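Local coordinates for uncharacterized protein (Escherichia coli O157:H7, PDB 4ZV9) that is of unknown function but belongs to the dienelactone hydrolase family, and so probably acts as an alpha/beta hydrolase that cleaves ester or lactone bonds, at residues Asn105-Ala110 with Gly133-Ala138; Phe113-Pro118 with Val141-Leu146; Asn137-Ala140 with Glu145-Cys148. One frame throughout, in Å; residues are numbered along the deposited sequence. Where two conformers were deposited one is given.

Interaction 1 (Asn105-Ala110 with Gly133-Ala138); sequences NDFFAA and GGVSNA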
ATOM      1  N   ASN A 105       4.898  -6.058 -10.994  1.00 30.42           N
ATOM      2  CA  ASN A 105       4.567  -5.199 -12.135  1.00 29.92           C
ATOM      3  C   ASN A 105       3.107  -4.757 -12.183  1.00 28.56           C
ATOM      4  O   ASN A 105       2.811  -3.663 -12.662  1.00 25.57           O
ATOM      5  CB  ASN A 105       5.001  -5.832 -13.458  1.00 30.48           C
ATOM      6  CG  ASN A 105       6.520  -5.762 -13.664  1.00 32.28           C
ATOM      7  OD1 ASN A 105       7.220  -5.043 -12.957  1.00 33.38           O
ATOM      8  ND2 ASN A 105       7.023  -6.516 -14.620  1.00 29.53           N
ATOM      9  N   ASP A 106       2.202  -5.614 -11.717  1.00 28.26           N
ATOM     10  CA  ASP A 106       0.796  -5.267 -11.661  1.00 27.14           C
ATOM     11  C   ASP A 106       0.605  -4.066 -10.766  1.00 25.28           C
ATOM     12  O   ASP A 106      -0.220  -3.203 -11.059  1.00 28.70           O
ATOM     13  CB  ASP A 106      -0.063  -6.441 -11.141  1.00 27.64           C
ATOM     14  CG  ASP A 106      -0.211  -7.573 -12.151  1.00 32.21           C
ATOM     15  OD1 ASP A 106       0.087  -7.395 -13.354  1.00 29.37           O
ATOM     16  OD2 ASP A 106      -0.614  -8.681 -11.717  1.00 35.72           O
ATOM     17  N   PHE A 107       1.315  -4.019  -9.644  1.00 25.11           N
ATOM     18  CA  PHE A 107       1.190  -2.885  -8.726  1.00 23.94           C
ATOM     19  C   PHE A 107       1.839  -1.628  -9.290  1.00 25.23           C
ATOM     20  O   PHE A 107       1.311  -0.528  -9.128  1.00 24.85           O
ATOM     21  CB  PHE A 107       1.703  -3.240  -7.324  1.00 25.00           C
ATOM     22  CG  PHE A 107       0.901  -4.321  -6.661  1.00 25.14           C
ATOM     23  CD1 PHE A 107      -0.355  -4.049  -6.173  1.00 23.25           C
ATOM     24  CD2 PHE A 107       1.385  -5.618  -6.571  1.00 25.92           C
ATOM     25  CE1 PHE A 107      -1.124  -5.041  -5.612  1.00 25.31           C
ATOM     26  CE2 PHE A 107       0.620  -6.616  -6.014  1.00 25.26           C
ATOM     27  CZ  PHE A 107      -0.636  -6.332  -5.525  1.00 24.38           C
ATOM     28  N   PHE A 108       2.958  -1.797  -9.987  1.00 26.62           N
ATOM     29  CA  PHE A 108       3.613  -0.684 -10.677  1.00 25.87           C
ATOM     30  C   PHE A 108       2.676  -0.132 -11.757  1.00 25.48           C
ATOM     31  O   PHE A 108       2.519   1.079 -11.886  1.00 25.56           O
ATOM     32  CB  PHE A 108       4.945  -1.146 -11.285  1.00 27.93           C
ATOM     33  CG  PHE A 108       6.068  -1.330 -10.282  1.00 28.89           C
ATOM     34  CD1 PHE A 108       5.849  -1.267  -8.910  1.00 30.66           C
ATOM     35  CD2 PHE A 108       7.334  -1.681 -10.723  1.00 31.93           C
ATOM     36  CE1 PHE A 108       6.890  -1.471  -8.001  1.00 32.11           C
ATOM     37  CE2 PHE A 108       8.384  -1.876  -9.823  1.00 33.48           C
ATOM     38  CZ  PHE A 108       8.154  -1.784  -8.460  1.00 33.05           C
ATOM     39  N   ALA A 109       2.010  -1.026 -12.490  1.00 26.13           N
ATOM     40  CA  ALA A 109       1.065  -0.622 -13.530  1.00 27.23           C
ATOM     41  C   ALA A 109      -0.136   0.140 -12.929  1.00 27.44           C
ATOM     42  O   ALA A 109      -0.691   1.027 -13.560  1.00 26.14           O
ATOM     43  CB  ALA A 109       0.580  -1.832 -14.304  1.00 27.89           C
ATOM     44  N   ALA A 110      -0.527  -0.213 -11.709  1.00 26.53           N
ATOM     45  CA  ALA A 110      -1.612   0.488 -11.026  1.00 25.37           C
ATOM     46  C   ALA A 110      -1.196   1.944 -10.719  1.00 24.83           C
ATOM     47  O   ALA A 110      -2.011   2.869 -10.851  1.00 25.37           O
ATOM     48  CB  ALA A 110      -1.986  -0.218  -9.745  1.00 25.26           C
ATOM     49  N   GLY A 133       4.252  -3.659   1.935  1.00 26.14           N
ATOM     50  CA  GLY A 133       5.249  -2.693   2.406  1.00 28.04           C
ATOM     51  C   GLY A 133       6.497  -2.827   1.555  1.00 29.33           C
ATOM     52  O   GLY A 133       7.100  -1.837   1.164  1.00 31.02           O
ATOM     53  N   GLY A 134       6.857  -4.069   1.238  1.00 31.22           N
ATOM     54  CA  GLY A 134       7.973  -4.375   0.337  1.00 30.95           C
ATOM     55  C   GLY A 134       7.766  -3.761  -1.039  1.00 30.91           C
ATOM     56  O   GLY A 134       8.680  -3.140  -1.612  1.00 29.91           O
ATOM     57  N   VAL A 135       6.558  -3.907  -1.572  1.00 29.63           N
ATOM     58  CA  VAL A 135       6.234  -3.304  -2.885  1.00 29.85           C
ATOM     59  C   VAL A 135       6.290  -1.774  -2.835  1.00 27.85           C
ATOM     60  O   VAL A 135       6.766  -1.140  -3.778  1.00 27.36           O
ATOM     61  CB  VAL A 135       4.859  -3.773  -3.378  1.00 29.49           C
ATOM     62  CG1 VAL A 135       4.445  -3.034  -4.652  1.00 30.21           C
ATOM     63  CG2 VAL A 135       4.895  -5.270  -3.624  1.00 30.44           C
ATOM     64  N   SER A 136       5.841  -1.196  -1.722  1.00 28.86           N
ATOM     65  CA  SER A 136       5.885   0.249  -1.530  1.00 29.61           C
ATOM     66  C   SER A 136       7.314   0.781  -1.620  1.00 31.86           C
ATOM     67  O   SER A 136       7.560   1.779  -2.298  1.00 30.99           O
ATOM     68  CB  SER A 136       5.240   0.656  -0.183  1.00 32.12           C
ATOM     69  OG  SER A 136       3.836   0.413  -0.184  1.00 30.68           O
ATOM     70  N   ASN A 137       8.250   0.110  -0.945  1.00 29.72           N
ATOM     71  CA  ASN A 137       9.648   0.475  -1.039  1.00 30.57           C
ATOM     72  C   ASN A 137      10.187   0.305  -2.472  1.00 30.03           C
ATOM     73  O   ASN A 137      10.922   1.157  -2.966  1.00 30.43           O
ATOM     74  CB  ASN A 137      10.497  -0.340  -0.055  1.00 30.48           C
ATOM     75  CG  ASN A 137      10.398   0.173   1.371  1.00 30.90           C
ATOM     76  OD1 ASN A 137      10.517   1.366   1.621  1.00 32.57           O
ATOM     77  ND2 ASN A 137      10.225  -0.737   2.317  1.00 30.95           N
ATOM     78  N   ALA A 138       9.852  -0.803  -3.116  1.00 28.63           N
ATOM     79  CA  ALA A 138      10.294  -1.050  -4.478  1.00 28.96           C
ATOM     80  C   ALA A 138       9.747   0.010  -5.430  1.00 30.62           C
ATOM     81  O   ALA A 138      10.441   0.457  -6.357  1.00 30.86           O
ATOM     82  CB  ALA A 138       9.880  -2.434  -4.918  1.00 32.07           C
TER
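Phe107 and Phe108 project from one helix onto Val135 and Ala138 of another, and these four residues carry the whole contact. The axes of the two short segments come within 10.5 Å and cross at -59°, a spacing wide enough for side chains to fill, and no hydrogen bond passes between them. The two phenylalanines illustrate how neighbouring residues with almost the same first torsion can do different work. Phe107 meets the opposite helix with the root of its side chain: its CB lies 3.8 Å from CG1 of Val135, while the ring goes on to an edge-to-face pairing with His49. Phe108 reaches over with the far end of its ring. Its second torsion is only 9°, which turns CD1 almost into eclipse with CA and directs the rim of the ring, CE1 and CZ, at the partner helix. The CB of Ala138 lies in the ring plane, at the edge, 4.0 Å from CZ, and the same CZ stands 3.8 Å from Ala138 O. CE1 approaches Val135 O near the ring plane at 4.2 Å, a van der Waals approach to a helix carbonyl. Val135 joins the two aromatics: with CG1 anti to the backbone N (chi1 174°), this one methyl touches Phe107 CB and lies 4.4 Å from Phe108 CE1. The side-chain contacts are apolar, and the Phe108 ring also rests against two helix carbonyls; the contact passes from buried Phe107 and Val135 to the partly exposed Phe108, whose side chain is also near a bound glycerol. In the fold, helices 100-116 and 132-142 lie side by side against the central sheet. Phe107 and Val135 both rest on Val48 of strand 42-48, Phe107 and Ala110 also meet strand 71-75, and Ser136 and Asn137 lean on Pro151 of strand 148-151.

Interaction 2 (Phe113-Pro118 with Val141-Leu146); sequences FMQRYP and VAYPEL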
ATOM      1  N   PHE A 113      -1.503   3.754 -14.054  1.00 27.05           N
ATOM      2  CA  PHE A 113      -2.893   3.917 -14.388  1.00 25.72           C
ATOM      3  C   PHE A 113      -3.507   5.067 -13.584  1.00 24.38           C
ATOM      4  O   PHE A 113      -4.241   5.881 -14.140  1.00 23.72           O
ATOM      5  CB  PHE A 113      -3.656   2.605 -14.131  1.00 28.43           C
ATOM      6  CG  PHE A 113      -5.126   2.666 -14.477  1.00 27.84           C
ATOM      7  CD1 PHE A 113      -5.549   2.597 -15.789  1.00 28.16           C
ATOM      8  CD2 PHE A 113      -6.076   2.761 -13.479  1.00 27.78           C
ATOM      9  CE1 PHE A 113      -6.902   2.655 -16.105  1.00 27.16           C
ATOM     10  CE2 PHE A 113      -7.432   2.812 -13.782  1.00 26.11           C
ATOM     11  CZ  PHE A 113      -7.845   2.752 -15.093  1.00 25.62           C
HETATM   12  N   MSE A 114      -3.184   5.154 -12.299  0.50 23.50           N
HETATM   13  CA  MSE A 114      -3.729   6.218 -11.450  0.50 24.85           C
HETATM   14  C   MSE A 114      -3.106   7.560 -11.805  0.50 27.36           C
HETATM   15  O   MSE A 114      -3.718   8.601 -11.574  0.50 26.20           O
HETATM   16  CB  MSE A 114      -3.567   5.874  -9.966  0.50 26.72           C
HETATM   17  CG  MSE A 114      -4.489   4.738  -9.536  0.50 27.77           C
HETATM   18 SE   MSE A 114      -6.334   5.457  -9.494  0.50 32.16          SE
HETATM   19  CE  MSE A 114      -6.971   4.950 -11.265  0.50 29.16           C
ATOM     20  N   GLN A 115      -1.894   7.553 -12.358  0.50 26.00           N
ATOM     21  CA  GLN A 115      -1.240   8.800 -12.800  0.50 27.74           C
ATOM     22  C   GLN A 115      -2.020   9.449 -13.932  0.50 28.18           C
ATOM     23  O   GLN A 115      -2.123  10.667 -14.006  0.50 26.64           O
ATOM     24  CB  GLN A 115       0.200   8.550 -13.303  0.50 27.15           C
ATOM     25  CG  GLN A 115       1.275   8.515 -12.212  0.50 27.29           C
ATOM     26  CD  GLN A 115       2.637   7.983 -12.660  0.50 28.22           C
ATOM     27  OE1 GLN A 115       2.752   7.310 -13.674  0.50 29.23           O
ATOM     28  NE2 GLN A 115       3.664   8.231 -11.856  0.50 27.56           N
ATOM     29  N   ARG A 116      -2.562   8.617 -14.812  1.00 30.73           N
ATOM     30  CA  ARG A 116      -3.273   9.089 -15.991  1.00 34.80           C
ATOM     31  C   ARG A 116      -4.797   9.085 -15.860  1.00 29.51           C
ATOM     32  O   ARG A 116      -5.499   9.435 -16.806  1.00 30.23           O
ATOM     33  CB  ARG A 116      -2.869   8.216 -17.175  1.00 37.66           C
ATOM     34  CG  ARG A 116      -1.357   8.133 -17.322  1.00 47.91           C
ATOM     35  CD  ARG A 116      -0.926   7.035 -18.267  1.00 57.07           C
ATOM     36  NE  ARG A 116       0.489   6.718 -18.113  1.00 67.74           N
ATOM     37  CZ  ARG A 116       1.477   7.085 -18.924  1.00 83.13           C
ATOM     38  NH1 ARG A 116       1.256   7.796 -20.028  1.00 95.86           N
ATOM     39  NH2 ARG A 116       2.714   6.714 -18.627  1.00 92.79           N
ATOM     40  N   TYR A 117      -5.302   8.690 -14.704  1.00 26.55           N
ATOM     41  CA  TYR A 117      -6.745   8.587 -14.489  1.00 25.63           C
ATOM     42  C   TYR A 117      -7.377   9.976 -14.627  1.00 25.66           C
ATOM     43  O   TYR A 117      -6.980  10.893 -13.919  1.00 23.54           O
ATOM     44  CB  TYR A 117      -7.017   7.990 -13.108  1.00 26.49           C
ATOM     45  CG  TYR A 117      -8.452   7.534 -12.904  1.00 26.20           C
ATOM     46  CD1 TYR A 117      -8.938   6.393 -13.544  1.00 28.40           C
ATOM     47  CD2 TYR A 117      -9.297   8.214 -12.060  1.00 28.95           C
ATOM     48  CE1 TYR A 117     -10.245   5.954 -13.350  1.00 30.67           C
ATOM     49  CE2 TYR A 117     -10.607   7.791 -11.861  1.00 27.57           C
ATOM     50  CZ  TYR A 117     -11.070   6.659 -12.511  1.00 32.17           C
ATOM     51  OH  TYR A 117     -12.370   6.247 -12.296  1.00 41.95           O
ATOM     52  N   PRO A 118      -8.370  10.129 -15.519  1.00 27.57           N
ATOM     53  CA  PRO A 118      -8.975  11.447 -15.769  1.00 31.18           C
ATOM     54  C   PRO A 118      -9.460  12.214 -14.541  1.00 28.21           C
ATOM     55  O   PRO A 118      -9.307  13.441 -14.498  1.00 26.45           O
ATOM     56  CB  PRO A 118     -10.158  11.137 -16.721  1.00 35.15           C
ATOM     57  CG  PRO A 118      -9.839   9.809 -17.320  1.00 34.21           C
ATOM     58  CD  PRO A 118      -9.090   9.059 -16.246  1.00 31.11           C
ATOM     59  N   VAL A 141      11.783   3.126  -5.205  1.00 33.63           N
ATOM     60  CA  VAL A 141      12.997   2.972  -5.982  1.00 34.25           C
ATOM     61  C   VAL A 141      12.724   3.208  -7.465  1.00 34.16           C
ATOM     62  O   VAL A 141      13.461   3.924  -8.136  1.00 35.06           O
ATOM     63  CB  VAL A 141      13.619   1.566  -5.789  1.00 36.16           C
ATOM     64  CG1 VAL A 141      14.683   1.269  -6.844  1.00 36.47           C
ATOM     65  CG2 VAL A 141      14.196   1.427  -4.390  1.00 36.32           C
ATOM     66  N   ALA A 142      11.647   2.630  -7.975  1.00 33.45           N
ATOM     67  CA  ALA A 142      11.358   2.681  -9.408  1.00 34.84           C
ATOM     68  C   ALA A 142      10.743   3.972  -9.986  1.00 34.14           C
ATOM     69  O   ALA A 142      10.925   4.243 -11.159  1.00 34.88           O
ATOM     70  CB  ALA A 142      10.471   1.496  -9.772  1.00 35.58           C
ATOM     71  N   TYR A 143       9.986   4.727  -9.192  1.00 33.66           N
ATOM     72  CA  TYR A 143       9.247   5.895  -9.695  1.00 31.41           C
ATOM     73  C   TYR A 143       9.692   7.196  -9.046  1.00 33.48           C
ATOM     74  O   TYR A 143       9.206   7.546  -7.972  1.00 31.09           O
ATOM     75  CB  TYR A 143       7.726   5.694  -9.498  1.00 30.20           C
ATOM     76  CG  TYR A 143       7.188   4.615 -10.408  1.00 30.78           C
ATOM     77  CD1 TYR A 143       7.210   3.284 -10.025  1.00 29.66           C
ATOM     78  CD2 TYR A 143       6.709   4.925 -11.683  1.00 30.92           C
ATOM     79  CE1 TYR A 143       6.744   2.293 -10.871  1.00 29.23           C
ATOM     80  CE2 TYR A 143       6.245   3.942 -12.537  1.00 29.94           C
ATOM     81  CZ  TYR A 143       6.269   2.628 -12.126  1.00 29.21           C
ATOM     82  OH  TYR A 143       5.824   1.640 -12.963  1.00 30.72           O
ATOM     83  N   PRO A 144      10.587   7.943  -9.719  1.00 36.31           N
ATOM     84  CA  PRO A 144      11.065   9.183  -9.109  1.00 36.56           C
ATOM     85  C   PRO A 144       9.970  10.236  -8.870  1.00 34.47           C
ATOM     86  O   PRO A 144      10.138  11.092  -8.008  1.00 33.60           O
ATOM     87  CB  PRO A 144      12.137   9.686 -10.088  1.00 40.75           C
ATOM     88  CG  PRO A 144      11.907   8.948 -11.356  1.00 40.65           C
ATOM     89  CD  PRO A 144      11.284   7.637 -10.979  1.00 40.29           C
ATOM     90  N   GLU A 145       8.857  10.145  -9.593  1.00 33.28           N
ATOM     91  CA  GLU A 145       7.732  11.066  -9.409  1.00 34.72           C
ATOM     92  C   GLU A 145       6.674  10.635  -8.379  1.00 32.49           C
ATOM     93  O   GLU A 145       5.707  11.349  -8.176  1.00 31.45           O
ATOM     94  CB  GLU A 145       7.008  11.253 -10.748  1.00 39.90           C
ATOM     95  CG  GLU A 145       7.921  11.691 -11.855  1.00 44.21           C
ATOM     96  CD  GLU A 145       7.248  11.755 -13.211  1.00 50.30           C
ATOM     97  OE1 GLU A 145       6.026  11.461 -13.327  1.00 51.23           O
ATOM     98  OE2 GLU A 145       7.966  12.092 -14.168  1.00 49.50           O
ATOM     99  N   LEU A 146       6.836   9.463  -7.797  1.00 28.47           N
ATOM    100  CA  LEU A 146       5.907   8.966  -6.792  1.00 28.19           C
ATOM    101  C   LEU A 146       5.806  10.015  -5.689  1.00 29.25           C
ATOM    102  O   LEU A 146       6.830  10.499  -5.181  1.00 26.34           O
ATOM    103  CB  LEU A 146       6.419   7.640  -6.234  1.00 27.23           C
ATOM    104  CG  LEU A 146       5.535   6.840  -5.273  1.00 26.64           C
ATOM    105  CD1 LEU A 146       4.306   6.283  -6.001  1.00 27.94           C
ATOM    106  CD2 LEU A 146       6.337   5.723  -4.668  1.00 25.77           C
TER
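Gln115, near the C-terminal end of its helix, faces the type I beta turn from Tyr143 to Leu146, whose backbone closes with a bond from Leu146 N to Tyr143 O of 3.1 Å; the nearest CA atoms, those of Gln115 and Leu146, remain 9.3 Å apart. The gap is spanned by side chains from both sides, Gln115 reaching out to Tyr143 and Glu145. With CD anti to CA (chi2 168°), the Gln115 chain runs out straight and carries the amide to the turn. There NE2 approaches the Tyr143 ring obliquely, 4.5 Å from CD2. The same nitrogen comes to 4.3 Å from Glu145 OE1, too far for a hydrogen bond, a proximity and no more. Gln115 was modelled in two conformers, and both it and Glu145 touch crystal neighbours, which makes the detail of this meeting doubtful. The tyrosine is held more firmly from elsewhere: its OH is hydrogen-bonded to Glu112 of the same helix as Gln115, and its ring packs edge-to-face with Phe108. Small and at the surface, the contact is a brush between a helix end and a turn. Its setting is that of the alpha/beta hydrolase fold, in which helix 100-116 leads into strand 123-128 and helix 132-142 leads out of it, here through the turn, to the parallel strand 148-151.

Interaction 3 (Asn137-Ala140 with Glu145-Cys148); sequences NAAA and ELAC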
ATOM      1  N   ASN A 137       8.250   0.110  -0.945  1.00 29.72           N
ATOM      2  CA  ASN A 137       9.648   0.475  -1.039  1.00 30.57           C
ATOM      3  C   ASN A 137      10.187   0.305  -2.472  1.00 30.03           C
ATOM      4  O   ASN A 137      10.922   1.157  -2.966  1.00 30.43           O
ATOM      5  CB  ASN A 137      10.497  -0.340  -0.055  1.00 30.48           C
ATOM      6  CG  ASN A 137      10.398   0.173   1.371  1.00 30.90           C
ATOM      7  OD1 ASN A 137      10.517   1.366   1.621  1.00 32.57           O
ATOM      8  ND2 ASN A 137      10.225  -0.737   2.317  1.00 30.95           N
ATOM      9  N   ALA A 138       9.852  -0.803  -3.116  1.00 28.63           N
ATOM     10  CA  ALA A 138      10.294  -1.050  -4.478  1.00 28.96           C
ATOM     11  C   ALA A 138       9.747   0.010  -5.430  1.00 30.62           C
ATOM     12  O   ALA A 138      10.441   0.457  -6.357  1.00 30.86           O
ATOM     13  CB  ALA A 138       9.880  -2.434  -4.918  1.00 32.07           C
ATOM     14  N   ALA A 139       8.511   0.437  -5.198  1.00 25.93           N
ATOM     15  CA  ALA A 139       7.923   1.508  -6.009  1.00 27.07           C
ATOM     16  C   ALA A 139       8.667   2.828  -5.807  1.00 27.79           C
ATOM     17  O   ALA A 139       8.870   3.586  -6.775  1.00 29.22           O
ATOM     18  CB  ALA A 139       6.442   1.682  -5.681  1.00 25.80           C
ATOM     19  N   ALA A 140       9.087   3.104  -4.569  1.00 27.38           N
ATOM     20  CA  ALA A 140       9.858   4.312  -4.296  1.00 30.64           C
ATOM     21  C   ALA A 140      11.174   4.302  -5.079  1.00 33.18           C
ATOM     22  O   ALA A 140      11.628   5.337  -5.540  1.00 32.95           O
ATOM     23  CB  ALA A 140      10.130   4.456  -2.807  1.00 32.13           C
ATOM     24  N   GLU A 145       8.857  10.145  -9.593  1.00 33.28           N
ATOM     25  CA  GLU A 145       7.732  11.066  -9.409  1.00 34.72           C
ATOM     26  C   GLU A 145       6.674  10.635  -8.379  1.00 32.49           C
ATOM     27  O   GLU A 145       5.707  11.349  -8.176  1.00 31.45           O
ATOM     28  CB  GLU A 145       7.008  11.253 -10.748  1.00 39.90           C
ATOM     29  CG  GLU A 145       7.921  11.691 -11.855  1.00 44.21           C
ATOM     30  CD  GLU A 145       7.248  11.755 -13.211  1.00 50.30           C
ATOM     31  OE1 GLU A 145       6.026  11.461 -13.327  1.00 51.23           O
ATOM     32  OE2 GLU A 145       7.966  12.092 -14.168  1.00 49.50           O
ATOM     33  N   LEU A 146       6.836   9.463  -7.797  1.00 28.47           N
ATOM     34  CA  LEU A 146       5.907   8.966  -6.792  1.00 28.19           C
ATOM     35  C   LEU A 146       5.806  10.015  -5.689  1.00 29.25           C
ATOM     36  O   LEU A 146       6.830  10.499  -5.181  1.00 26.34           O
ATOM     37  CB  LEU A 146       6.419   7.640  -6.234  1.00 27.23           C
ATOM     38  CG  LEU A 146       5.535   6.840  -5.273  1.00 26.64           C
ATOM     39  CD1 LEU A 146       4.306   6.283  -6.001  1.00 27.94           C
ATOM     40  CD2 LEU A 146       6.337   5.723  -4.668  1.00 25.77           C
ATOM     41  N   ALA A 147       4.584  10.408  -5.352  1.00 27.29           N
ATOM     42  CA  ALA A 147       4.378  11.487  -4.382  1.00 28.94           C
ATOM     43  C   ALA A 147       4.811  11.137  -2.949  1.00 30.11           C
ATOM     44  O   ALA A 147       5.302  11.997  -2.223  1.00 27.38           O
ATOM     45  CB  ALA A 147       2.928  11.930  -4.403  1.00 32.99           C
ATOM     46  N   CYS A 148       4.602   9.888  -2.544  1.00 29.63           N
ATOM     47  CA  CYS A 148       5.016   9.415  -1.226  1.00 30.86           C
ATOM     48  C   CYS A 148       4.828   7.901  -1.158  1.00 28.40           C
ATOM     49  O   CYS A 148       4.130   7.314  -1.990  1.00 30.19           O
ATOM     50  CB  CYS A 148       4.220  10.094  -0.100  1.00 33.86           C
ATOM     51  SG  CYS A 148       2.423   9.803  -0.168  1.00 34.21           S
TER
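Leu146 presses a single methyl, CD2, onto the helical backbone of Ala139 and Ala140, and it has more surface buried here than either alanine. CD2 sits over the face of the peptide group that links the two alanines, 3.9 Å from Ala139 C and 3.8 Å from Ala140 N. It also lies 3.8 Å from Ala140 CA. The alanine methyls contribute less closely: Ala139 CB is 4.2 Å from CD2 and Ala140 CB 4.4 Å. The pattern is a clear instance of a branched side chain packing on a helix where the residues are small, so that the methyl comes down to the main chain itself instead of stopping at other side chains. The torsions of Leu146 account for the choice of branch. CG is anti to the backbone N (chi1 -173°), which carries the fork away from the loop and toward the helix, and the second torsion puts CD1 at 68° and leaves CD2 anti to CA as the foremost methyl, while CD1 stays 5.1 Å from Ala139 CB. No hydrogen bond crosses the contact, and all three residues are buried, so it rests on apolar packing alone. Only four residues separate the segments, so the chain turns back on itself here: the loop that leaves helix 132-142 returns at once to cover the helix's own closing turns. Other parts of the fold complete the surroundings. Ala139 also meets Phe108 and Ile111 of helix 100-116, Ala140 touches Ile165, and Leu146 reaches Ile126 of strand 123-128 and Ala167. Just beyond Leu146, Ala147 and Cys148 pair by backbone hydrogen bonds with Val124 and Ile126, bringing the chain into the sheet as strand 148-151, while the Cys148 side chain packs against helix 220-237.

All three contacts use helix 132-142. Interactions 1 and 2 join it, and the turn after it, to helix 100-116, with centres 11 Å apart and segments that alternate along the chain; interaction 3 folds that same turn back onto the helix, 9 Å from interaction 1 and 8 Å from interaction 2. Phe108 ties them together, meeting Tyr143 and Ala142 of interaction 2 and Ala139 of interaction 3. All touching residues of interaction 3 are buried, interaction 1 is partly buried, and interaction 2 lies at the surface. Helix 132-142 begins shortly after the chemically modified Cys130, probably the nucleophile as in relatives, and the contacts lie along the helix that follows it.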